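Local coordinates for putative type 11 methyltransferase (Sulfolobus solfataricus, PDB 3I9F), which probably acts as an S-adenosylmethionine-dependent methyltransferase whose substrate is not established, and binds zinc ions in the crystal, at residues B[39-44]-B[61-66]; B[135-140]-B[155-160]; B[84-89]-B[124-129]. One frame throughout, in Å; residues are numbered along the deposited sequence.

Contact 1: B[39-44]-B[61-66]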
loop_
_atom_site.group_PDB
_atom_site.type_symbol
_atom_site.label_atom_id
_atom_site.label_comp_id
_atom_site.label_asym_id
_atom_site.label_seq_id
_atom_site.Cartn_x
_atom_site.Cartn_y
_atom_site.Cartn_z
ATOM N N ALA B 39 -1.163 -9.559 13.465
ATOM C CA ALA B 39 -0.418 -8.777 12.488
ATOM C C ALA B 39 -0.049 -7.386 13.014
ATOM O O ALA B 39 -0.944 -6.601 13.389
ATOM C CB ALA B 39 -1.236 -8.652 11.200
ATOM N N THR B 40 1.260 -7.093 13.029
ATOM C CA THR B 40 1.759 -5.721 13.169
ATOM C C THR B 40 1.360 -4.914 11.933
ATOM O O THR B 40 0.985 -3.763 12.058
ATOM C CB THR B 40 3.322 -5.623 13.439
ATOM O OG1 THR B 40 4.072 -6.117 12.343
ATOM C CG2 THR B 40 3.760 -6.413 14.675
ATOM N N LYS B 41 1.465 -5.502 10.742
ATOM C CA LYS B 41 0.797 -4.993 9.535
ATOM C C LYS B 41 0.097 -6.119 8.813
ATOM O O LYS B 41 0.611 -7.213 8.749
ATOM C CB LYS B 41 1.784 -4.428 8.535
ATOM C CG LYS B 41 2.308 -3.050 8.820
ATOM C CD LYS B 41 3.175 -2.556 7.640
ATOM C CE LYS B 41 3.866 -1.241 7.985
ATOM N NZ LYS B 41 5.264 -1.291 7.481
ATOM N N LEU B 42 -1.049 -5.825 8.218
ATOM C CA LEU B 42 -1.783 -6.803 7.439
ATOM C C LEU B 42 -2.021 -6.253 6.046
ATOM O O LEU B 42 -2.673 -5.200 5.883
ATOM C CB LEU B 42 -3.120 -7.158 8.090
ATOM C CG LEU B 42 -3.977 -8.208 7.385
ATOM C CD1 LEU B 42 -3.194 -9.439 6.941
ATOM C CD2 LEU B 42 -5.092 -8.626 8.335
ATOM N N TYR B 43 -1.487 -6.973 5.058
ATOM C CA TYR B 43 -1.743 -6.682 3.661
ATOM C C TYR B 43 -2.728 -7.708 3.119
ATOM O O TYR B 43 -2.558 -8.912 3.348
ATOM C CB TYR B 43 -0.472 -6.810 2.850
ATOM C CG TYR B 43 0.631 -5.839 3.135
ATOM C CD1 TYR B 43 0.619 -4.578 2.580
ATOM C CD2 TYR B 43 1.736 -6.204 3.913
ATOM C CE1 TYR B 43 1.644 -3.676 2.811
ATOM C CE2 TYR B 43 2.774 -5.320 4.124
ATOM C CZ TYR B 43 2.720 -4.052 3.567
ATOM O OH TYR B 43 3.732 -3.134 3.780
ATOM N N CYS B 44 -3.735 -7.244 2.398
ATOM C CA CYS B 44 -4.627 -8.089 1.630
ATOM C C CYS B 44 -4.457 -7.834 0.137
ATOM O O CYS B 44 -4.698 -6.725 -0.337
ATOM C CB CYS B 44 -6.054 -7.765 1.990
ATOM S SG CYS B 44 -6.466 -8.311 3.635
ATOM N N SER B 61 -7.670 -0.806 9.117
ATOM C CA SER B 61 -6.227 -0.923 9.253
ATOM C C SER B 61 -5.523 -1.760 8.126
ATOM O O SER B 61 -4.290 -1.695 7.942
ATOM C CB SER B 61 -5.932 -1.556 10.607
ATOM O OG SER B 61 -6.605 -2.797 10.729
ATOM N N VAL B 62 -6.310 -2.574 7.421
ATOM C CA VAL B 62 -5.784 -3.484 6.389
ATOM C C VAL B 62 -5.234 -2.670 5.204
ATOM O O VAL B 62 -5.812 -1.659 4.791
ATOM C CB VAL B 62 -6.850 -4.510 5.927
ATOM C CG1 VAL B 62 -6.361 -5.258 4.729
ATOM C CG2 VAL B 62 -7.119 -5.491 7.018
ATOM N N ILE B 63 -4.079 -3.066 4.706
ATOM C CA ILE B 63 -3.585 -2.425 3.494
ATOM C C ILE B 63 -3.982 -3.310 2.290
ATOM O O ILE B 63 -3.481 -4.386 2.137
ATOM C CB ILE B 63 -2.088 -2.196 3.557
ATOM C CG1 ILE B 63 -1.726 -1.354 4.793
ATOM C CG2 ILE B 63 -1.621 -1.518 2.252
ATOM C CD1 ILE B 63 -0.149 -1.191 5.046
ATOM N N THR B 64 -4.922 -2.844 1.490
ATOM C CA THR B 64 -5.432 -3.585 0.324
ATOM C C THR B 64 -4.611 -3.249 -0.922
ATOM O O THR B 64 -4.394 -2.103 -1.199
ATOM C CB THR B 64 -6.914 -3.266 0.010
ATOM O OG1 THR B 64 -7.090 -1.855 -0.127
ATOM C CG2 THR B 64 -7.844 -3.771 1.094
ATOM N N LEU B 65 -4.156 -4.266 -1.654
ATOM C CA LEU B 65 -3.358 -4.079 -2.833
ATOM C C LEU B 65 -3.874 -4.965 -3.948
ATOM O O LEU B 65 -4.263 -6.105 -3.703
ATOM C CB LEU B 65 -1.906 -4.429 -2.554
ATOM C CG LEU B 65 -1.157 -3.628 -1.495
ATOM C CD1 LEU B 65 0.233 -4.249 -1.280
ATOM C CD2 LEU B 65 -1.031 -2.108 -1.836
ATOM N N SER B 66 -3.817 -4.459 -5.184
ATOM C CA SER B 66 -4.147 -5.268 -6.368
ATOM C C SER B 66 -3.060 -6.290 -6.652
ATOM O O SER B 66 -3.286 -7.232 -7.365
ATOM C CB SER B 66 -4.333 -4.387 -7.610
ATOM O OG SER B 66 -3.095 -3.862 -8.068
HETATM O O HOH W 1 -2.021 -3.094 8.621
#
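Tyr43 and Ile63 pair across the parallel strands 39-45 and 63-65, joined by three backbone hydrogen bonds of 2.8 to 2.9 Å: Ile63 N to Leu42 O, Cys44 N to Ile63 O and Leu65 N to Cys44 O. The first is almost straight, 175° at the hydrogen. Both faces are packed: on one, Leu42 CD2 meets Val62 CG2 at 4.0 Å; the other carries Tyr43 and Ile63. With CG anti to the carbonyl carbon (chi1 -65°), the tyrosine ring runs alongside Ile63, both side chains pointing the same way; its CD1 meets Ile63 CB at 3.7 Å and Leu65 CD1 at 3.9 Å, while CE1 meets Ile63 CD1 at 3.8 Å. Replacing Tyr43 by alanine would probably strip the flank of Ile63 and the Leu65 methyl of this cover and open a gap beside them. Toward Ser61 the contact loosens: a water takes the N-H of Leu42 and donates to Ser61 O, and the end of Lys41 leads away, making a long, weak ion pair with Asp60 of the second subunit. Ile63 also packs on Ile63 of that subunit. Strand 63-65 is outermost in the sheet within this chain, strand 39-45 being bonded in turn to strand 19-24. Helix 49-58 makes the beta-alpha-beta crossover and sets Val55 against Cys44, Val62 and Thr64, while helix 32-36 covers Leu42 with Leu35 and Leu36.

Contact 2: B[135-140]-B[155-160]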
loop_
_atom_site.group_PDB
_atom_site.type_symbol
_atom_site.label_atom_id
_atom_site.label_comp_id
_atom_site.label_asym_id
_atom_site.label_seq_id
_atom_site.Cartn_x
_atom_site.Cartn_y
_atom_site.Cartn_z
ATOM N N GLY B 135 6.483 -28.048 -6.464
ATOM C CA GLY B 135 6.987 -27.705 -7.777
ATOM C C GLY B 135 7.082 -26.199 -7.958
ATOM O O GLY B 135 8.055 -25.721 -8.490
ATOM N N TRP B 136 6.093 -25.443 -7.489
ATOM C CA TRP B 136 6.134 -23.973 -7.564
ATOM C C TRP B 136 7.003 -23.314 -6.483
ATOM O O TRP B 136 7.756 -22.340 -6.727
ATOM C CB TRP B 136 4.720 -23.398 -7.440
ATOM C CG TRP B 136 3.892 -23.788 -8.551
ATOM C CD1 TRP B 136 2.964 -24.792 -8.579
ATOM C CD2 TRP B 136 3.909 -23.227 -9.842
ATOM N NE1 TRP B 136 2.415 -24.887 -9.814
ATOM C CE2 TRP B 136 2.977 -23.935 -10.616
ATOM C CE3 TRP B 136 4.652 -22.210 -10.439
ATOM C CZ2 TRP B 136 2.728 -23.631 -11.962
ATOM C CZ3 TRP B 136 4.408 -21.910 -11.770
ATOM C CH2 TRP B 136 3.460 -22.636 -12.520
ATOM N N PHE B 137 6.842 -23.815 -5.267
ATOM C CA PHE B 137 7.555 -23.294 -4.140
ATOM C C PHE B 137 8.811 -24.116 -3.958
ATOM O O PHE B 137 9.074 -24.610 -2.874
ATOM C CB PHE B 137 6.664 -23.354 -2.915
ATOM C CG PHE B 137 5.535 -22.355 -2.936
ATOM C CD1 PHE B 137 5.669 -21.135 -2.306
ATOM C CD2 PHE B 137 4.345 -22.631 -3.591
ATOM C CE1 PHE B 137 4.653 -20.217 -2.325
ATOM C CE2 PHE B 137 3.333 -21.735 -3.604
ATOM C CZ PHE B 137 3.482 -20.519 -2.975
ATOM N N SER B 138 9.605 -24.215 -5.025
ATOM C CA SER B 138 10.767 -25.113 -5.089
ATOM C C SER B 138 12.035 -24.646 -4.354
ATOM O O SER B 138 12.989 -25.426 -4.263
ATOM C CB SER B 138 11.142 -25.301 -6.548
ATOM O OG SER B 138 11.466 -24.018 -7.089
ATOM N N ASN B 139 12.061 -23.394 -3.885
ATOM C CA ASN B 139 13.136 -22.900 -3.017
ATOM C C ASN B 139 12.702 -22.966 -1.547
ATOM O O ASN B 139 13.190 -22.201 -0.699
ATOM C CB ASN B 139 13.495 -21.452 -3.360
ATOM C CG ASN B 139 13.759 -21.246 -4.848
ATOM O OD1 ASN B 139 12.901 -20.692 -5.599
ATOM N ND2 ASN B 139 14.924 -21.707 -5.301
ATOM N N PHE B 140 11.743 -23.848 -1.257
ATOM C CA PHE B 140 11.169 -23.936 0.081
ATOM C C PHE B 140 11.030 -25.374 0.471
ATOM O O PHE B 140 10.921 -26.247 -0.375
ATOM C CB PHE B 140 9.788 -23.280 0.132
ATOM C CG PHE B 140 9.799 -21.813 -0.178
ATOM C CD1 PHE B 140 9.736 -20.887 0.830
ATOM C CD2 PHE B 140 9.858 -21.368 -1.493
ATOM C CE1 PHE B 140 9.768 -19.545 0.530
ATOM C CE2 PHE B 140 9.901 -20.040 -1.788
ATOM C CZ PHE B 140 9.852 -19.130 -0.790
ATOM N N LEU B 155 0.080 -26.527 4.807
ATOM C CA LEU B 155 1.532 -26.601 4.951
ATOM C C LEU B 155 2.072 -25.301 5.548
ATOM O O LEU B 155 1.473 -24.219 5.389
ATOM C CB LEU B 155 2.200 -26.843 3.611
ATOM C CG LEU B 155 1.638 -27.927 2.683
ATOM C CD1 LEU B 155 2.173 -27.666 1.273
ATOM C CD2 LEU B 155 1.988 -29.368 3.165
ATOM N N VAL B 156 3.172 -25.424 6.281
ATOM C CA VAL B 156 3.939 -24.292 6.686
ATOM C C VAL B 156 5.259 -24.558 6.031
ATOM O O VAL B 156 5.766 -25.664 6.109
ATOM C CB VAL B 156 4.090 -24.197 8.205
ATOM C CG1 VAL B 156 4.957 -22.939 8.600
ATOM C CG2 VAL B 156 2.698 -24.204 8.894
ATOM N N LEU B 157 5.802 -23.549 5.374
ATOM C CA LEU B 157 6.924 -23.691 4.505
ATOM C C LEU B 157 7.976 -22.682 4.939
ATOM O O LEU B 157 7.619 -21.578 5.287
ATOM C CB LEU B 157 6.475 -23.328 3.099
ATOM C CG LEU B 157 6.112 -24.336 2.042
ATOM C CD1 LEU B 157 5.147 -25.328 2.573
ATOM C CD2 LEU B 157 5.544 -23.602 0.840
ATOM N N LYS B 158 9.254 -23.053 4.888
ATOM C CA LYS B 158 10.361 -22.141 5.127
ATOM C C LYS B 158 11.306 -22.211 3.964
ATOM O O LYS B 158 11.303 -23.162 3.236
ATOM C CB LYS B 158 11.137 -22.552 6.386
ATOM C CG LYS B 158 11.774 -23.979 6.297
ATOM C CD LYS B 158 12.412 -24.454 7.596
ATOM C CE LYS B 158 13.934 -24.477 7.544
ATOM N NZ LYS B 158 14.488 -25.441 8.536
ATOM N N ARG B 159 12.161 -21.214 3.833
ATOM C CA ARG B 159 13.128 -21.203 2.752
ATOM C C ARG B 159 14.152 -22.318 2.854
ATOM O O ARG B 159 14.657 -22.576 3.936
ATOM C CB ARG B 159 13.903 -19.899 2.775
ATOM C CG ARG B 159 13.109 -18.664 2.414
ATOM C CD ARG B 159 14.062 -17.511 2.413
ATOM N NE ARG B 159 13.472 -16.195 2.169
ATOM C CZ ARG B 159 13.256 -15.650 0.965
ATOM N NH1 ARG B 159 13.483 -16.326 -0.133
ATOM N NH2 ARG B 159 12.783 -14.409 0.873
ATOM N N LYS B 160 14.498 -22.957 1.742
ATOM C CA LYS B 160 15.666 -23.853 1.738
ATOM C C LYS B 160 16.921 -23.114 2.222
ATOM O O LYS B 160 17.160 -21.985 1.794
ATOM C CB LYS B 160 15.939 -24.410 0.338
ATOM C CG LYS B 160 15.130 -25.634 -0.012
ATOM C CD LYS B 160 15.571 -26.262 -1.326
ATOM C CE LYS B 160 14.516 -27.244 -1.866
ATOM N NZ LYS B 160 14.557 -27.352 -3.366
#
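Phe140 and Arg159 both carry CG anti to the carbonyl carbon (chi1 -62° and -69°), which lays the ring and the arginine chain side by side, pointing the same way, with Phe140 CE1 3.9 Å from Arg159 CG. They sit at the end of the antiparallel beta hairpin formed by strands 140-146 and 152-159, the pair that completes the sheet in the class I methyltransferase fold, strand 152-159 being inserted beside strand 106-113. Phe140 and Arg159 form a non-hydrogen-bonded pair, and Phe140 CA approaches Lys158 O at 3.3 Å in a CA-H...O contact. The chain enters the hairpin from helix 130-136 through an inverse gamma turn centred on Phe137 and a type I turn from Phe137 to Phe140. Leu157 crosses Phe137 at about a right angle and presses CD2 against its CB at 3.9 Å; Phe137 CD1 in turn lies over one face of the Phe140 ring, toward its rim. Val108 of strand 106-113 and Ile95 of helix 91-101 also pack on Phe137. The guanidinium of Arg159 is held by backbone carbonyls of Lys99, Leu102 and Lys103, close to the zinc site of Asp104, His166, His168 and His170, whose histidines belong to a C-terminal run that is probably a purification tag. Lys160 holds the turn by two bonds. Its backbone N donates to Asn139 O at 2.9 Å, and its extended side chain runs back along the Asn139 backbone until NZ meets Ser138 O at 2.6 Å, approaching almost end-on with a C=O...N angle of 161°.

Contact 3: B[84-89]-B[124-129]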
loop_
_atom_site.group_PDB
_atom_site.type_symbol
_atom_site.label_atom_id
_atom_site.label_comp_id
_atom_site.label_asym_id
_atom_site.label_seq_id
_atom_site.Cartn_x
_atom_site.Cartn_y
_atom_site.Cartn_z
ATOM N N SER B 84 -6.201 -20.216 -2.701
ATOM C CA SER B 84 -6.100 -19.122 -3.655
ATOM C C SER B 84 -5.007 -19.310 -4.701
ATOM O O SER B 84 -5.118 -18.742 -5.743
ATOM C CB SER B 84 -5.929 -17.774 -2.941
ATOM O OG SER B 84 -4.722 -17.745 -2.205
ATOM N N PHE B 85 -3.956 -20.071 -4.434
ATOM C CA PHE B 85 -2.871 -20.186 -5.388
ATOM C C PHE B 85 -3.279 -20.906 -6.654
ATOM O O PHE B 85 -2.889 -20.521 -7.740
ATOM C CB PHE B 85 -1.678 -20.894 -4.770
ATOM C CG PHE B 85 -0.447 -20.858 -5.602
ATOM C CD1 PHE B 85 0.316 -19.708 -5.678
ATOM C CD2 PHE B 85 -0.025 -21.989 -6.289
ATOM C CE1 PHE B 85 1.472 -19.671 -6.423
ATOM C CE2 PHE B 85 1.142 -21.974 -7.057
ATOM C CZ PHE B 85 1.880 -20.804 -7.137
ATOM N N HIS B 86 -4.062 -21.958 -6.518
ATOM C CA HIS B 86 -4.339 -22.815 -7.641
ATOM C C HIS B 86 -4.977 -22.112 -8.813
ATOM O O HIS B 86 -4.707 -22.462 -9.952
ATOM C CB HIS B 86 -5.143 -24.046 -7.241
ATOM C CG HIS B 86 -6.503 -23.753 -6.708
ATOM N ND1 HIS B 86 -6.791 -23.801 -5.362
ATOM C CD2 HIS B 86 -7.665 -23.445 -7.336
ATOM C CE1 HIS B 86 -8.068 -23.514 -5.182
ATOM N NE2 HIS B 86 -8.622 -23.294 -6.362
ATOM N N ASP B 87 -5.762 -21.077 -8.587
ATOM C CA ASP B 87 -6.308 -20.377 -9.750
ATOM C C ASP B 87 -5.744 -18.989 -9.989
ATOM O O ASP B 87 -6.271 -18.243 -10.788
ATOM C CB ASP B 87 -7.845 -20.416 -9.749
ATOM C CG ASP B 87 -8.466 -19.881 -8.473
ATOM O OD1 ASP B 87 -7.736 -19.542 -7.500
ATOM O OD2 ASP B 87 -9.721 -19.841 -8.454
ATOM N N MET B 88 -4.602 -18.699 -9.380
ATOM C CA MET B 88 -3.998 -17.403 -9.461
ATOM C C MET B 88 -3.269 -17.217 -10.785
ATOM O O MET B 88 -2.563 -18.118 -11.263
ATOM C CB MET B 88 -3.014 -17.231 -8.305
ATOM C CG MET B 88 -2.780 -15.806 -7.858
ATOM S SD MET B 88 -1.931 -15.735 -6.243
ATOM C CE MET B 88 -1.270 -14.218 -6.630
ATOM N N ASP B 89 -3.420 -16.018 -11.342
ATOM C CA ASP B 89 -2.680 -15.570 -12.499
ATOM C C ASP B 89 -1.151 -15.435 -12.247
ATOM O O ASP B 89 -0.718 -15.149 -11.155
ATOM C CB ASP B 89 -3.227 -14.202 -12.935
ATOM C CG ASP B 89 -4.584 -14.288 -13.658
ATOM O OD1 ASP B 89 -5.175 -15.377 -13.718
ATOM O OD2 ASP B 89 -5.105 -13.243 -14.140
ATOM N N LEU B 124 -12.261 -30.607 -9.659
ATOM C CA LEU B 124 -11.083 -31.394 -9.327
ATOM C C LEU B 124 -9.874 -31.033 -10.185
ATOM O O LEU B 124 -8.769 -31.067 -9.687
ATOM C CB LEU B 124 -11.370 -32.901 -9.386
ATOM C CG LEU B 124 -10.127 -33.810 -9.299
ATOM C CD1 LEU B 124 -9.326 -33.436 -8.073
ATOM C CD2 LEU B 124 -10.511 -35.296 -9.272
ATOM N N SER B 125 -10.098 -30.644 -11.438
ATOM C CA SER B 125 -9.023 -30.258 -12.385
ATOM C C SER B 125 -8.142 -29.092 -11.992
ATOM O O SER B 125 -6.959 -29.079 -12.305
ATOM C CB SER B 125 -9.598 -29.948 -13.750
ATOM O OG SER B 125 -9.606 -31.134 -14.504
ATOM N N ILE B 126 -8.704 -28.124 -11.302
ATOM C CA ILE B 126 -7.953 -26.946 -10.943
ATOM C C ILE B 126 -7.171 -27.142 -9.640
ATOM O O ILE B 126 -6.473 -26.256 -9.234
ATOM C CB ILE B 126 -8.910 -25.697 -10.911
ATOM C CG1 ILE B 126 -8.173 -24.411 -11.333
ATOM C CG2 ILE B 126 -9.598 -25.553 -9.572
ATOM C CD1 ILE B 126 -7.608 -24.451 -12.801
ATOM N N ARG B 127 -7.268 -28.307 -8.999
ATOM C CA ARG B 127 -6.704 -28.506 -7.653
ATOM C C ARG B 127 -5.286 -28.977 -7.670
ATOM O O ARG B 127 -4.891 -29.719 -8.559
ATOM C CB ARG B 127 -7.490 -29.568 -6.880
ATOM C CG ARG B 127 -8.873 -29.156 -6.528
ATOM C CD ARG B 127 -9.551 -30.107 -5.585
ATOM N NE ARG B 127 -10.965 -29.805 -5.491
ATOM C CZ ARG B 127 -11.802 -30.242 -4.548
ATOM N NH1 ARG B 127 -11.384 -30.999 -3.563
ATOM N NH2 ARG B 127 -13.064 -29.869 -4.586
ATOM N N MET B 128 -4.574 -28.623 -6.609
ATOM C CA MET B 128 -3.178 -28.937 -6.420
ATOM C C MET B 128 -2.938 -29.579 -5.048
ATOM O O MET B 128 -3.408 -29.067 -4.029
ATOM C CB MET B 128 -2.335 -27.652 -6.496
ATOM C CG MET B 128 -2.283 -26.926 -7.881
ATOM S SD MET B 128 -1.517 -25.285 -7.826
ATOM C CE MET B 128 -0.144 -25.687 -6.778
ATOM N N ASP B 129 -2.140 -30.651 -5.009
ATOM C CA ASP B 129 -1.718 -31.257 -3.749
ATOM C C ASP B 129 -0.368 -30.718 -3.326
ATOM O O ASP B 129 0.229 -29.888 -4.022
ATOM C CB ASP B 129 -1.656 -32.776 -3.866
ATOM C CG ASP B 129 -0.778 -33.227 -5.005
ATOM O OD1 ASP B 129 0.175 -32.477 -5.353
ATOM O OD2 ASP B 129 -1.033 -34.315 -5.566
#
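His86 meets Ile126 and Met128, and these three residues bury most of the surface between the two loops, through van der Waals contact rather than hydrogen bonds. The backbone of the turn places His86 CB 3.3 Å from Ile126 O. From there chi1 (63°) sets CG between the backbone N and the carbonyl carbon and turns the ring so that its CD2, on the carbon side, lies 3.6 Å from Ile126 CG2, the two side chains crossing at about a right angle. The polar end of His86 is engaged elsewhere: ND1 is hydrogen-bonded to Asp112 OD2, which fixes the rotation of the ring, and Pro122 packs on it as well. Met128 reaches the root of the histidine, its SD 3.8 Å from His86 CA, and then bends at its last torsion (chi3 43°) to carry the methyl past His86 to Phe85. There CE lies in the plane of the phenyl ring, at its edge, 3.7 Å from CD2. The sulfur makes a Met-aromatic contact of the edge type, with SD 5.2 Å from the ring centroid. A type I turn from Phe85 to Met88, closed by Met88 N to Phe85 O (3.0 Å), offers Phe85 and His86 to the opposing loop, whose Asp129 goes on to N-cap helix 130-136. The two loops follow strands 76-82 and 106-113 of the Rossmann-like sheet; in class I methyltransferases this carboxyl end of the parallel strands borders the cofactor and substrate cleft, and the arrangement here is consistent with a wall of that region.

From the N terminus, contact 1 closes first, folding strand 63-65 back beside strand 39-45 around helix 49-58. Contact 3 comes next: its loop of 34 residues takes in helix 91-101 and strand 106-113. Contact 2 follows and closes the C-terminal hairpin, bringing the end of strand 152-159 to the turn after helix 130-136. The three are in series, without nesting or crossing. Contacts 1 and 2 belong to distant parts of one sheet, their centres about 23 Å apart on opposite sides of the chain's centre. Contacts 2 and 3 touch directly where Trp136 and Phe137 pack on Phe85, and Trp136 on Met128, joining helix 130-136 to both loops.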